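Local coordinates for protein tylactone synthase starter module and modules 1 & 2 (Streptomyces fradiae, PDB 2Z5L) that probably reduces the beta-keto group of the carrier-bound polyketide intermediate as the first ketoreductase of tylosin assembly, setting the chirality of the resulting hydroxyl, at residues L275-A280 against A301-E306; F389-G394 against G402-A407; E483-A488 against R496-V501. All coordinates share one frame; numbering follows the deposited sequence.

Contact 1: L275-A280 against A301-E306; sequences LARRLA and AELAEE
Arg277 on helix 270-281 and Glu306 on helix 300-308 are joined by a salt bridge that makes up the polar half of this contact. One carboxylate oxygen takes both bonds: NH1 of Arg277 lies 2.9 Å from OE2 of Glu306, and NH2 of Arg277 lies 3.1 Å from the same OE2. The oxygen sits within the guanidinium plane, at the end of the group between its two terminal nitrogens. The carboxylate is turned, its plane 56° from that of the guanidinium. NH1 therefore meets OE2 on its anti side, somewhat out of plane, while NH2 approaches from above the carboxylate, and both come from the same face. The NH1 bond is the straighter, at 154° against 140°. Long, flexible side chains suit this place, because the backbones stay well apart: the CA atoms of Arg277 and Glu306 are 8.4 Å from each other. Arg277 bridges the gap by running fully extended from CG to NE.

The apolar half is slight. CD2 of Leu303 lies over one face of the guanidinium, toward its rim, 4.0 Å from NH2 of Arg277. Leucine suits this boundary: Leu303 is buried, packs on Met268, in what is probably the glycine-rich cofactor loop, and still offers CD2 to the guanidinium face. Next to Arg277 in sequence, small Ala276 packs on Ile264 of strand 261-265, letting the helix lie close to the Rossmann sheet. Arg277 and Glu306 are exposed and also touch a crystal neighbour; water probably screens their attraction, so this surface pair may contribute only modestly to helix packing.

Contact 2: F389-G394 against G402-A407; sequences FSSVTG and GAYAAA
Tyr404 brings the CD2-CE2 side of its ring against Ser391 and Thr393, whose hydroxyls approach obliquely. OG1 of Thr393 lies 3.3 Å from CD2 of Tyr404, and OG of Ser391 lies 3.6 Å from CE2 of Tyr404, so each oxygen sits by a different carbon of the same side of the ring. The tyrosine reaches this place because its CG is anti to the backbone N (chi1 -163°), which swings the ring from the start of helix 402-419 across the end of strand 386-391. Thr393 holds OG1 between its backbone N and carbonyl carbon (chi1 59°), and from there OG1 shares a hydrogen bond of 2.9 Å with OG of Ser391. That bond, in which either could be the donor, ties the two hydroxyls together alongside the CD2-CE2 bond of the ring.

Strand 386-391, helix 402-419 and strand 426-430 form a beta-alpha-beta unit of the short-chain dehydrogenase/reductase fold. In this family a serine at the end of the strand and a tyrosine at the helix start commonly act together in catalysis, and Ser391 and Tyr404 probably fill those positions, with Asn408 one turn further along. OH of Tyr404 stands 4.8 Å from OG of Ser391.

Beside the ring the backbones come together. Glycine suits position 394, where a side chain would head toward the helix and come too close to O of Ala405: CA of Gly394 lies 3.5 Å from O of Ala405 and 3.8 Å from CA of Ala405. Ala405 is equally compact, and its CB packs snugly against O of Thr393, 3.2 Å away.

Contact 3: E483-A488 against R496-V501; sequences ERFAPA and RLFDTV
Phe485, on helix 482-492, meets Phe498 of the loop that follows, and this pair carries the whole contact. The rings form a T-shaped (edge-to-face) stack with centroids 5.3 Å apart and planes at 70°. Phe485 is the edge partner: its CE2 points into the face of Phe498 and comes 3.5 Å from CZ of Phe498, near the rim of that ring. CG of Phe485 is anti to the backbone N (chi1 -163°), which carries the ring off the helix toward the loop. Phenylalanine suits the place because the ring edge, slightly positive, meets the electron-rich face without polar demands.

Next, Ala486 turns its small methyl to Ala504 of helix 502-507, allowing close approach. Pro487, which lacks a backbone N-H, falls where the helix is kinked, and it packs on Ala507.

Across the contact, Phe498 is held from both faces, since CD1 of Leu497 lies 3.2 Å above the ring plane on the side opposite Phe485. The ring is displayed from two overlapping type I turns, Arg496 to Asp499 and Phe498 to Val501. The arrangement is a T-shaped aromatic pair joining helix to loop, extended by Trp396, edge-to-face with Phe498, and by Val245 of strand 239-247.

The three contacts follow one another along the chain. Contacts 1 and 2 belong to the Rossmann-type ketoreductase fold, and although their centres are 28 Å apart they touch: CD1 of Leu275 packs 3.9 Å from CZ of Phe389, linking helix 270-281 to strand 386-391. Contact 2 lies near the middle of the chain and probably holds part of the active site, whereas contact 1 sits at the periphery, near the probable glycine-rich loop expected to bind NADPH. Contact 3 is C-terminal to both: its centre is 19 Å from that of contact 2, with nearest atoms about 7 Å apart, and about 25 Å separates the nearest atoms of contacts 1 and 3.

Contact 1: L275-A280 against A301-E306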
ATOM      1  N   LEU A 275      17.516   0.699  14.256  1.00 25.69           N
ATOM      2  CA  LEU A 275      17.055   2.082  14.294  1.00 24.62           C
ATOM      3  C   LEU A 275      17.404   2.636  15.660  1.00 22.76           C
ATOM      4  O   LEU A 275      17.967   3.718  15.776  1.00 23.31           O
ATOM      5  CB  LEU A 275      15.544   2.111  14.094  1.00 23.79           C
ATOM      6  CG  LEU A 275      14.960   3.303  13.337  1.00 27.42           C
ATOM      7  CD1 LEU A 275      13.451   3.366  13.625  1.00 26.94           C
ATOM      8  CD2 LEU A 275      15.620   4.586  13.715  1.00 26.44           C
ATOM      9  N   ALA A 276      17.078   1.875  16.698  1.00 24.37           N
ATOM     10  CA  ALA A 276      17.351   2.319  18.054  1.00 24.49           C
ATOM     11  C   ALA A 276      18.835   2.620  18.302  1.00 26.23           C
ATOM     12  O   ALA A 276      19.172   3.708  18.759  1.00 27.18           O
ATOM     13  CB  ALA A 276      16.835   1.282  19.048  1.00 24.05           C
ATOM     14  N   ARG A 277      19.725   1.677  17.999  1.00 23.76           N
ATOM     15  CA  ARG A 277      21.145   1.920  18.206  1.00 25.39           C
ATOM     16  C   ARG A 277      21.634   3.174  17.491  1.00 26.36           C
ATOM     17  O   ARG A 277      22.474   3.907  18.007  1.00 27.52           O
ATOM     18  CB  ARG A 277      21.970   0.718  17.736  1.00 25.65           C
ATOM     19  CG  ARG A 277      21.801  -0.535  18.578  1.00 26.99           C
ATOM     20  CD  ARG A 277      22.616  -1.704  18.001  1.00 25.03           C
ATOM     21  NE  ARG A 277      22.451  -2.951  18.726  1.00 24.13           N
ATOM     22  CZ  ARG A 277      23.108  -3.276  19.839  1.00 26.04           C
ATOM     23  NH1 ARG A 277      23.991  -2.437  20.370  1.00 27.94           N
ATOM     24  NH2 ARG A 277      22.894  -4.452  20.418  1.00 24.14           N
ATOM     25  N   ARG A 278      21.117   3.420  16.293  1.00 28.36           N
ATOM     26  CA  ARG A 278      21.520   4.593  15.520  1.00 28.95           C
ATOM     27  C   ARG A 278      21.007   5.903  16.115  1.00 29.63           C
ATOM     28  O   ARG A 278      21.736   6.896  16.158  1.00 27.59           O
ATOM     29  CB  ARG A 278      21.035   4.451  14.076  1.00 30.81           C
ATOM     30  CG  ARG A 278      21.935   3.546  13.228  1.00 35.49           C
ATOM     31  CD  ARG A 278      23.267   4.250  12.920  1.00 36.62           C
ATOM     32  NE  ARG A 278      23.110   5.462  12.108  1.00 37.18           N
ATOM     33  CZ  ARG A 278      22.917   5.486  10.787  1.00 40.10           C
ATOM     34  NH1 ARG A 278      22.847   4.356  10.095  1.00 39.77           N
ATOM     35  NH2 ARG A 278      22.835   6.650  10.151  1.00 39.73           N
ATOM     36  N   LEU A 279      19.754   5.897  16.558  1.00 29.21           N
ATOM     37  CA  LEU A 279      19.146   7.077  17.153  1.00 31.70           C
ATOM     38  C   LEU A 279      19.808   7.416  18.481  1.00 31.83           C
ATOM     39  O   LEU A 279      20.250   8.548  18.704  1.00 34.97           O
ATOM     40  CB  LEU A 279      17.646   6.844  17.337  1.00 29.11           C
ATOM     41  CG  LEU A 279      16.964   6.667  15.972  1.00 30.15           C
ATOM     42  CD1 LEU A 279      15.454   6.665  16.117  1.00 27.39           C
ATOM     43  CD2 LEU A 279      17.430   7.810  15.042  1.00 28.99           C
ATOM     44  N   ALA A 280      19.877   6.419  19.358  1.00 33.28           N
ATOM     45  CA  ALA A 280      20.489   6.569  20.678  1.00 34.23           C
ATOM     46  C   ALA A 280      21.919   7.064  20.561  1.00 37.17           C
ATOM     47  O   ALA A 280      22.381   7.875  21.378  1.00 36.00           O
ATOM     48  CB  ALA A 280      20.475   5.250  21.399  1.00 31.89           C
ATOM     49  N   ALA A 301      16.914  -7.022  27.734  1.00 25.22           N
ATOM     50  CA  ALA A 301      17.722  -6.437  28.796  1.00 24.33           C
ATOM     51  C   ALA A 301      19.109  -6.053  28.297  1.00 24.90           C
ATOM     52  O   ALA A 301      19.623  -4.961  28.583  1.00 22.72           O
ATOM     53  CB  ALA A 301      17.832  -7.434  29.991  1.00 23.17           C
ATOM     54  N   GLU A 302      19.722  -6.959  27.544  1.00 27.10           N
ATOM     55  CA  GLU A 302      21.051  -6.727  26.993  1.00 26.76           C
ATOM     56  C   GLU A 302      21.058  -5.523  26.057  1.00 23.68           C
ATOM     57  O   GLU A 302      21.920  -4.650  26.160  1.00 27.60           O
ATOM     58  CB  GLU A 302      21.551  -7.970  26.255  1.00 34.59           C
ATOM     59  CG  GLU A 302      21.798  -9.170  27.156  1.00 42.61           C
ATOM     60  CD  GLU A 302      20.514  -9.840  27.598  1.00 48.57           C
ATOM     61  OE1 GLU A 302      19.436  -9.454  27.098  1.00 50.75           O
ATOM     62  OE2 GLU A 302      20.580 -10.756  28.445  1.00 52.83           O
ATOM     63  N   LEU A 303      20.092  -5.484  25.145  1.00 20.65           N
ATOM     64  CA  LEU A 303      19.970  -4.369  24.200  1.00 21.76           C
ATOM     65  C   LEU A 303      19.814  -3.001  24.886  1.00 23.53           C
ATOM     66  O   LEU A 303      20.498  -2.042  24.516  1.00 24.00           O
ATOM     67  CB  LEU A 303      18.772  -4.610  23.278  1.00 21.57           C
ATOM     68  CG  LEU A 303      18.720  -3.938  21.893  1.00 24.40           C
ATOM     69  CD1 LEU A 303      17.285  -3.551  21.588  1.00 23.58           C
ATOM     70  CD2 LEU A 303      19.619  -2.738  21.817  1.00 21.74           C
ATOM     71  N   ALA A 304      18.920  -2.918  25.872  1.00 24.32           N
ATOM     72  CA  ALA A 304      18.661  -1.661  26.584  1.00 25.23           C
ATOM     73  C   ALA A 304      19.901  -1.135  27.297  1.00 27.00           C
ATOM     74  O   ALA A 304      20.158   0.066  27.293  1.00 28.49           O
ATOM     75  CB  ALA A 304      17.514  -1.844  27.577  1.00 23.85           C
ATOM     76  N   GLU A 305      20.660  -2.034  27.921  1.00 31.03           N
ATOM     77  CA  GLU A 305      21.891  -1.653  28.611  1.00 32.92           C
ATOM     78  C   GLU A 305      22.889  -1.021  27.639  1.00 31.80           C
ATOM     79  O   GLU A 305      23.504   0.000  27.949  1.00 32.12           O
ATOM     80  CB  GLU A 305      22.551  -2.870  29.269  1.00 36.02           C
ATOM     81  CG  GLU A 305      21.931  -3.368  30.556  1.00 41.26           C
ATOM     82  CD  GLU A 305      22.721  -4.550  31.124  1.00 45.18           C
ATOM     83  OE1 GLU A 305      23.971  -4.511  31.033  1.00 48.49           O
ATOM     84  OE2 GLU A 305      22.107  -5.504  31.666  1.00 46.15           O
ATOM     85  N   GLU A 306      23.070  -1.618  26.466  1.00 31.24           N
ATOM     86  CA  GLU A 306      24.015  -1.050  25.511  1.00 29.25           C
ATOM     87  C   GLU A 306      23.495   0.285  24.999  1.00 29.23           C
ATOM     88  O   GLU A 306      24.279   1.180  24.747  1.00 31.90           O
ATOM     89  CB  GLU A 306      24.239  -2.024  24.351  1.00 30.04           C
ATOM     90  CG  GLU A 306      24.652  -3.400  24.838  1.00 32.23           C
ATOM     91  CD  GLU A 306      24.987  -4.373  23.718  1.00 30.98           C
ATOM     92  OE1 GLU A 306      25.153  -5.569  24.038  1.00 27.32           O
ATOM     93  OE2 GLU A 306      25.087  -3.929  22.551  1.00 31.07           O
TER

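Contact 2: F389-G394 against G402-A407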
ATOM      1  N   PHE A 389       7.013   2.915   8.318  1.00 28.34           N
ATOM      2  CA  PHE A 389       7.815   2.004   7.499  1.00 26.56           C
ATOM      3  C   PHE A 389       6.883   1.197   6.619  1.00 26.19           C
ATOM      4  O   PHE A 389       6.255   0.241   7.062  1.00 23.53           O
ATOM      5  CB  PHE A 389       8.636   1.066   8.387  1.00 25.33           C
ATOM      6  CG  PHE A 389       9.856   1.709   8.956  1.00 25.22           C
ATOM      7  CD1 PHE A 389       9.742   2.795   9.816  1.00 25.08           C
ATOM      8  CD2 PHE A 389      11.122   1.243   8.627  1.00 24.64           C
ATOM      9  CE1 PHE A 389      10.873   3.411  10.346  1.00 26.83           C
ATOM     10  CE2 PHE A 389      12.256   1.854   9.153  1.00 27.49           C
ATOM     11  CZ  PHE A 389      12.129   2.943  10.018  1.00 26.92           C
ATOM     12  N   SER A 390       6.789   1.616   5.365  1.00 27.80           N
ATOM     13  CA  SER A 390       5.950   0.958   4.396  1.00 28.74           C
ATOM     14  C   SER A 390       6.810  -0.060   3.644  1.00 29.20           C
ATOM     15  O   SER A 390       7.936  -0.354   4.039  1.00 27.33           O
ATOM     16  CB  SER A 390       5.359   2.001   3.436  1.00 29.58           C
ATOM     17  OG  SER A 390       4.388   1.426   2.595  1.00 33.58           O
ATOM     18  N   SER A 391       6.260  -0.585   2.560  1.00 29.67           N
ATOM     19  CA  SER A 391       6.920  -1.572   1.717  1.00 30.35           C
ATOM     20  C   SER A 391       6.610  -1.233   0.258  1.00 30.56           C
ATOM     21  O   SER A 391       5.533  -0.714  -0.053  1.00 29.45           O
ATOM     22  CB  SER A 391       6.388  -2.974   2.038  1.00 29.50           C
ATOM     23  OG  SER A 391       6.938  -3.935   1.150  1.00 34.11           O
ATOM     24  N   VAL A 392       7.552  -1.539  -0.627  1.00 28.45           N
ATOM     25  CA  VAL A 392       7.384  -1.284  -2.056  1.00 30.31           C
ATOM     26  C   VAL A 392       6.253  -2.169  -2.594  1.00 28.93           C
ATOM     27  O   VAL A 392       5.701  -1.921  -3.671  1.00 29.50           O
ATOM     28  CB  VAL A 392       8.685  -1.592  -2.836  1.00 30.01           C
ATOM     29  CG1 VAL A 392       8.947  -3.081  -2.825  1.00 30.02           C
ATOM     30  CG2 VAL A 392       8.584  -1.062  -4.260  1.00 32.22           C
ATOM     31  N   THR A 393       5.903  -3.196  -1.823  1.00 29.05           N
ATOM     32  CA  THR A 393       4.835  -4.101  -2.215  1.00 28.66           C
ATOM     33  C   THR A 393       3.514  -3.349  -2.339  1.00 28.94           C
ATOM     34  O   THR A 393       2.660  -3.708  -3.153  1.00 28.33           O
ATOM     35  CB  THR A 393       4.662  -5.236  -1.198  1.00 31.03           C
ATOM     36  OG1 THR A 393       4.355  -4.679   0.085  1.00 35.02           O
ATOM     37  CG2 THR A 393       5.953  -6.068  -1.104  1.00 25.15           C
ATOM     38  N   GLY A 394       3.356  -2.307  -1.527  1.00 28.33           N
ATOM     39  CA  GLY A 394       2.141  -1.518  -1.549  1.00 28.70           C
ATOM     40  C   GLY A 394       2.204  -0.326  -2.483  1.00 28.61           C
ATOM     41  O   GLY A 394       1.256   0.464  -2.523  1.00 30.14           O
ATOM     42  N   GLY A 402      -0.802  -9.774  -1.272  1.00 23.38           N
ATOM     43  CA  GLY A 402      -1.937  -8.882  -1.453  1.00 23.04           C
ATOM     44  C   GLY A 402      -2.380  -8.217  -0.159  1.00 23.06           C
ATOM     45  O   GLY A 402      -2.713  -7.033  -0.143  1.00 24.51           O
ATOM     46  N   ALA A 403      -2.370  -8.963   0.937  1.00 22.44           N
ATOM     47  CA  ALA A 403      -2.820  -8.406   2.205  1.00 21.84           C
ATOM     48  C   ALA A 403      -1.772  -7.439   2.703  1.00 22.68           C
ATOM     49  O   ALA A 403      -2.079  -6.420   3.326  1.00 21.96           O
ATOM     50  CB  ALA A 403      -3.048  -9.529   3.226  1.00 22.90           C
ATOM     51  N   TYR A 404      -0.516  -7.752   2.421  1.00 19.17           N
ATOM     52  CA  TYR A 404       0.576  -6.885   2.849  1.00 20.79           C
ATOM     53  C   TYR A 404       0.594  -5.573   2.049  1.00 20.24           C
ATOM     54  O   TYR A 404       0.930  -4.501   2.576  1.00 18.73           O
ATOM     55  CB  TYR A 404       1.912  -7.618   2.695  1.00 20.89           C
ATOM     56  CG  TYR A 404       3.049  -6.992   3.462  1.00 24.86           C
ATOM     57  CD1 TYR A 404       2.983  -6.856   4.853  1.00 25.47           C
ATOM     58  CD2 TYR A 404       4.225  -6.601   2.814  1.00 24.28           C
ATOM     59  CE1 TYR A 404       4.056  -6.362   5.579  1.00 25.48           C
ATOM     60  CE2 TYR A 404       5.304  -6.106   3.529  1.00 25.54           C
ATOM     61  CZ  TYR A 404       5.215  -5.992   4.913  1.00 26.05           C
ATOM     62  OH  TYR A 404       6.287  -5.545   5.644  1.00 30.88           O
ATOM     63  N   ALA A 405       0.249  -5.666   0.768  1.00 21.55           N
ATOM     64  CA  ALA A 405       0.219  -4.480  -0.084  1.00 20.23           C
ATOM     65  C   ALA A 405      -0.935  -3.567   0.280  1.00 22.38           C
ATOM     66  O   ALA A 405      -0.812  -2.334   0.193  1.00 20.75           O
ATOM     67  CB  ALA A 405       0.130  -4.872  -1.546  1.00 17.63           C
ATOM     68  N   ALA A 406      -2.061  -4.156   0.678  1.00 21.97           N
ATOM     69  CA  ALA A 406      -3.192  -3.324   1.059  1.00 21.63           C
ATOM     70  C   ALA A 406      -2.780  -2.525   2.295  1.00 22.40           C
ATOM     71  O   ALA A 406      -2.925  -1.302   2.328  1.00 23.67           O
ATOM     72  CB  ALA A 406      -4.425  -4.181   1.355  1.00 24.62           C
ATOM     73  N   ALA A 407      -2.214  -3.217   3.281  1.00 21.28           N
ATOM     74  CA  ALA A 407      -1.806  -2.589   4.537  1.00 19.17           C
ATOM     75  C   ALA A 407      -0.772  -1.475   4.367  1.00 21.07           C
ATOM     76  O   ALA A 407      -0.905  -0.392   4.938  1.00 16.84           O
ATOM     77  CB  ALA A 407      -1.273  -3.648   5.496  1.00 20.51           C
TER

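Contact 3: E483-A488 against R496-V501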
ATOM      1  N   GLU A 483      17.868  -3.680 -15.172  1.00 59.82           N
ATOM      2  CA  GLU A 483      18.208  -4.485 -16.339  1.00 63.01           C
ATOM      3  C   GLU A 483      17.783  -5.927 -16.111  1.00 63.78           C
ATOM      4  O   GLU A 483      18.178  -6.830 -16.847  1.00 64.22           O
ATOM      5  CB  GLU A 483      19.718  -4.423 -16.612  1.00 65.10           C
ATOM      6  CG  GLU A 483      20.226  -3.036 -17.015  1.00 66.77           C
ATOM      7  CD  GLU A 483      19.704  -2.577 -18.372  1.00 68.49           C
ATOM      8  OE1 GLU A 483      19.919  -1.395 -18.718  1.00 69.32           O
ATOM      9  OE2 GLU A 483      19.086  -3.394 -19.093  1.00 68.04           O
ATOM     10  N   ARG A 484      16.971  -6.136 -15.085  1.00 64.77           N
ATOM     11  CA  ARG A 484      16.500  -7.471 -14.756  1.00 65.58           C
ATOM     12  C   ARG A 484      15.065  -7.413 -14.257  1.00 64.16           C
ATOM     13  O   ARG A 484      14.350  -8.410 -14.283  1.00 65.03           O
ATOM     14  CB  ARG A 484      17.401  -8.078 -13.682  1.00 67.63           C
ATOM     15  CG  ARG A 484      17.090  -9.523 -13.355  1.00 70.79           C
ATOM     16  CD  ARG A 484      18.046 -10.038 -12.297  1.00 73.26           C
ATOM     17  NE  ARG A 484      17.796 -11.436 -11.957  1.00 76.10           N
ATOM     18  CZ  ARG A 484      18.382 -12.071 -10.946  1.00 77.00           C
ATOM     19  NH1 ARG A 484      19.253 -11.428 -10.178  1.00 77.30           N
ATOM     20  NH2 ARG A 484      18.093 -13.343 -10.697  1.00 77.48           N
ATOM     21  N   PHE A 485      14.651  -6.231 -13.817  1.00 62.82           N
ATOM     22  CA  PHE A 485      13.309  -6.026 -13.297  1.00 61.76           C
ATOM     23  C   PHE A 485      12.315  -5.738 -14.415  1.00 61.46           C
ATOM     24  O   PHE A 485      11.311  -6.431 -14.553  1.00 62.13           O
ATOM     25  CB  PHE A 485      13.311  -4.853 -12.319  1.00 61.09           C
ATOM     26  CG  PHE A 485      12.105  -4.797 -11.430  1.00 60.22           C
ATOM     27  CD1 PHE A 485      12.062  -5.533 -10.254  1.00 59.91           C
ATOM     28  CD2 PHE A 485      11.012  -4.007 -11.767  1.00 60.46           C
ATOM     29  CE1 PHE A 485      10.946  -5.484  -9.420  1.00 60.00           C
ATOM     30  CE2 PHE A 485       9.890  -3.949 -10.941  1.00 60.06           C
ATOM     31  CZ  PHE A 485       9.857  -4.690  -9.768  1.00 59.19           C
ATOM     32  N   ALA A 486      12.598  -4.706 -15.203  1.00 60.57           N
ATOM     33  CA  ALA A 486      11.724  -4.313 -16.302  1.00 59.81           C
ATOM     34  C   ALA A 486      11.301  -5.495 -17.169  1.00 58.70           C
ATOM     35  O   ALA A 486      10.112  -5.733 -17.368  1.00 59.41           O
ATOM     36  CB  ALA A 486      12.403  -3.249 -17.159  1.00 59.59           C
ATOM     37  N   PRO A 487      12.267  -6.262 -17.691  1.00 57.46           N
ATOM     38  CA  PRO A 487      11.904  -7.405 -18.532  1.00 56.29           C
ATOM     39  C   PRO A 487      11.119  -8.487 -17.791  1.00 54.64           C
ATOM     40  O   PRO A 487      10.157  -9.042 -18.325  1.00 54.37           O
ATOM     41  CB  PRO A 487      13.260  -7.904 -19.033  1.00 56.45           C
ATOM     42  CG  PRO A 487      14.177  -7.581 -17.898  1.00 56.62           C
ATOM     43  CD  PRO A 487      13.727  -6.186 -17.505  1.00 57.61           C
ATOM     44  N   ALA A 488      11.529  -8.772 -16.558  1.00 52.41           N
ATOM     45  CA  ALA A 488      10.882  -9.796 -15.739  1.00 50.35           C
ATOM     46  C   ALA A 488       9.438  -9.445 -15.406  1.00 48.02           C
ATOM     47  O   ALA A 488       8.515 -10.214 -15.670  1.00 46.70           O
ATOM     48  CB  ALA A 488      11.673 -10.003 -14.455  1.00 49.65           C
ATOM     49  N   ARG A 496       2.497   0.239 -18.291  1.00 50.27           N
ATOM     50  CA  ARG A 496       3.128   1.548 -18.434  1.00 52.46           C
ATOM     51  C   ARG A 496       3.703   2.099 -17.118  1.00 52.88           C
ATOM     52  O   ARG A 496       4.324   3.167 -17.093  1.00 52.48           O
ATOM     53  CB  ARG A 496       2.095   2.536 -18.989  1.00 54.30           C
ATOM     54  CG  ARG A 496       1.490   2.155 -20.353  1.00 56.09           C
ATOM     55  CD  ARG A 496       2.456   2.421 -21.509  1.00 58.46           C
ATOM     56  NE  ARG A 496       1.756   2.807 -22.738  1.00 60.73           N
ATOM     57  CZ  ARG A 496       2.346   3.315 -23.818  1.00 61.41           C
ATOM     58  NH1 ARG A 496       3.661   3.502 -23.837  1.00 61.22           N
ATOM     59  NH2 ARG A 496       1.620   3.652 -24.877  1.00 61.13           N
ATOM     60  N   LEU A 497       3.500   1.356 -16.036  1.00 52.98           N
ATOM     61  CA  LEU A 497       3.952   1.757 -14.710  1.00 53.10           C
ATOM     62  C   LEU A 497       5.415   2.200 -14.587  1.00 53.45           C
ATOM     63  O   LEU A 497       5.704   3.291 -14.085  1.00 52.28           O
ATOM     64  CB  LEU A 497       3.666   0.619 -13.726  1.00 52.28           C
ATOM     65  CG  LEU A 497       3.604   0.947 -12.229  1.00 50.99           C
ATOM     66  CD1 LEU A 497       4.969   0.812 -11.619  1.00 51.22           C
ATOM     67  CD2 LEU A 497       3.035   2.346 -12.027  1.00 47.62           C
ATOM     68  N   PHE A 498       6.333   1.358 -15.046  1.00 54.60           N
ATOM     69  CA  PHE A 498       7.749   1.670 -14.955  1.00 56.46           C
ATOM     70  C   PHE A 498       8.348   2.319 -16.202  1.00 58.24           C
ATOM     71  O   PHE A 498       9.570   2.454 -16.300  1.00 59.47           O
ATOM     72  CB  PHE A 498       8.550   0.406 -14.626  1.00 56.63           C
ATOM     73  CG  PHE A 498       8.068  -0.322 -13.397  1.00 57.52           C
ATOM     74  CD1 PHE A 498       7.072  -1.291 -13.489  1.00 57.41           C
ATOM     75  CD2 PHE A 498       8.622  -0.045 -12.149  1.00 57.51           C
ATOM     76  CE1 PHE A 498       6.634  -1.971 -12.355  1.00 58.25           C
ATOM     77  CE2 PHE A 498       8.192  -0.717 -11.009  1.00 57.57           C
ATOM     78  CZ  PHE A 498       7.196  -1.685 -11.112  1.00 58.52           C
ATOM     79  N   ASP A 499       7.521   2.713 -17.166  1.00 58.12           N
ATOM     80  CA  ASP A 499       8.080   3.341 -18.362  1.00 57.97           C
ATOM     81  C   ASP A 499       8.796   4.643 -18.023  1.00 57.65           C
ATOM     82  O   ASP A 499       9.753   5.016 -18.697  1.00 57.86           O
ATOM     83  CB  ASP A 499       6.996   3.621 -19.411  1.00 58.56           C
ATOM     84  CG  ASP A 499       6.608   2.379 -20.202  1.00 59.81           C
ATOM     85  OD1 ASP A 499       7.441   1.447 -20.314  1.00 61.32           O
ATOM     86  OD2 ASP A 499       5.475   2.343 -20.727  1.00 59.31           O
ATOM     87  N   THR A 500       8.340   5.327 -16.977  1.00 56.64           N
ATOM     88  CA  THR A 500       8.947   6.587 -16.564  1.00 55.34           C
ATOM     89  C   THR A 500      10.317   6.414 -15.915  1.00 55.91           C
ATOM     90  O   THR A 500      10.866   7.361 -15.354  1.00 54.66           O
ATOM     91  CB  THR A 500       8.037   7.348 -15.585  1.00 54.95           C
ATOM     92  OG1 THR A 500       7.278   6.410 -14.810  1.00 54.60           O
ATOM     93  CG2 THR A 500       7.101   8.276 -16.338  1.00 52.97           C
ATOM     94  N   VAL A 501      10.861   5.202 -15.981  1.00 55.71           N
ATOM     95  CA  VAL A 501      12.177   4.931 -15.414  1.00 55.55           C
ATOM     96  C   VAL A 501      13.138   4.611 -16.544  1.00 56.65           C
ATOM     97  O   VAL A 501      12.967   3.616 -17.248  1.00 57.29           O
ATOM     98  CB  VAL A 501      12.161   3.739 -14.447  1.00 55.14           C
ATOM     99  CG1 VAL A 501      13.572   3.468 -13.956  1.00 54.37           C
ATOM    100  CG2 VAL A 501      11.243   4.031 -13.272  1.00 54.65           C
TER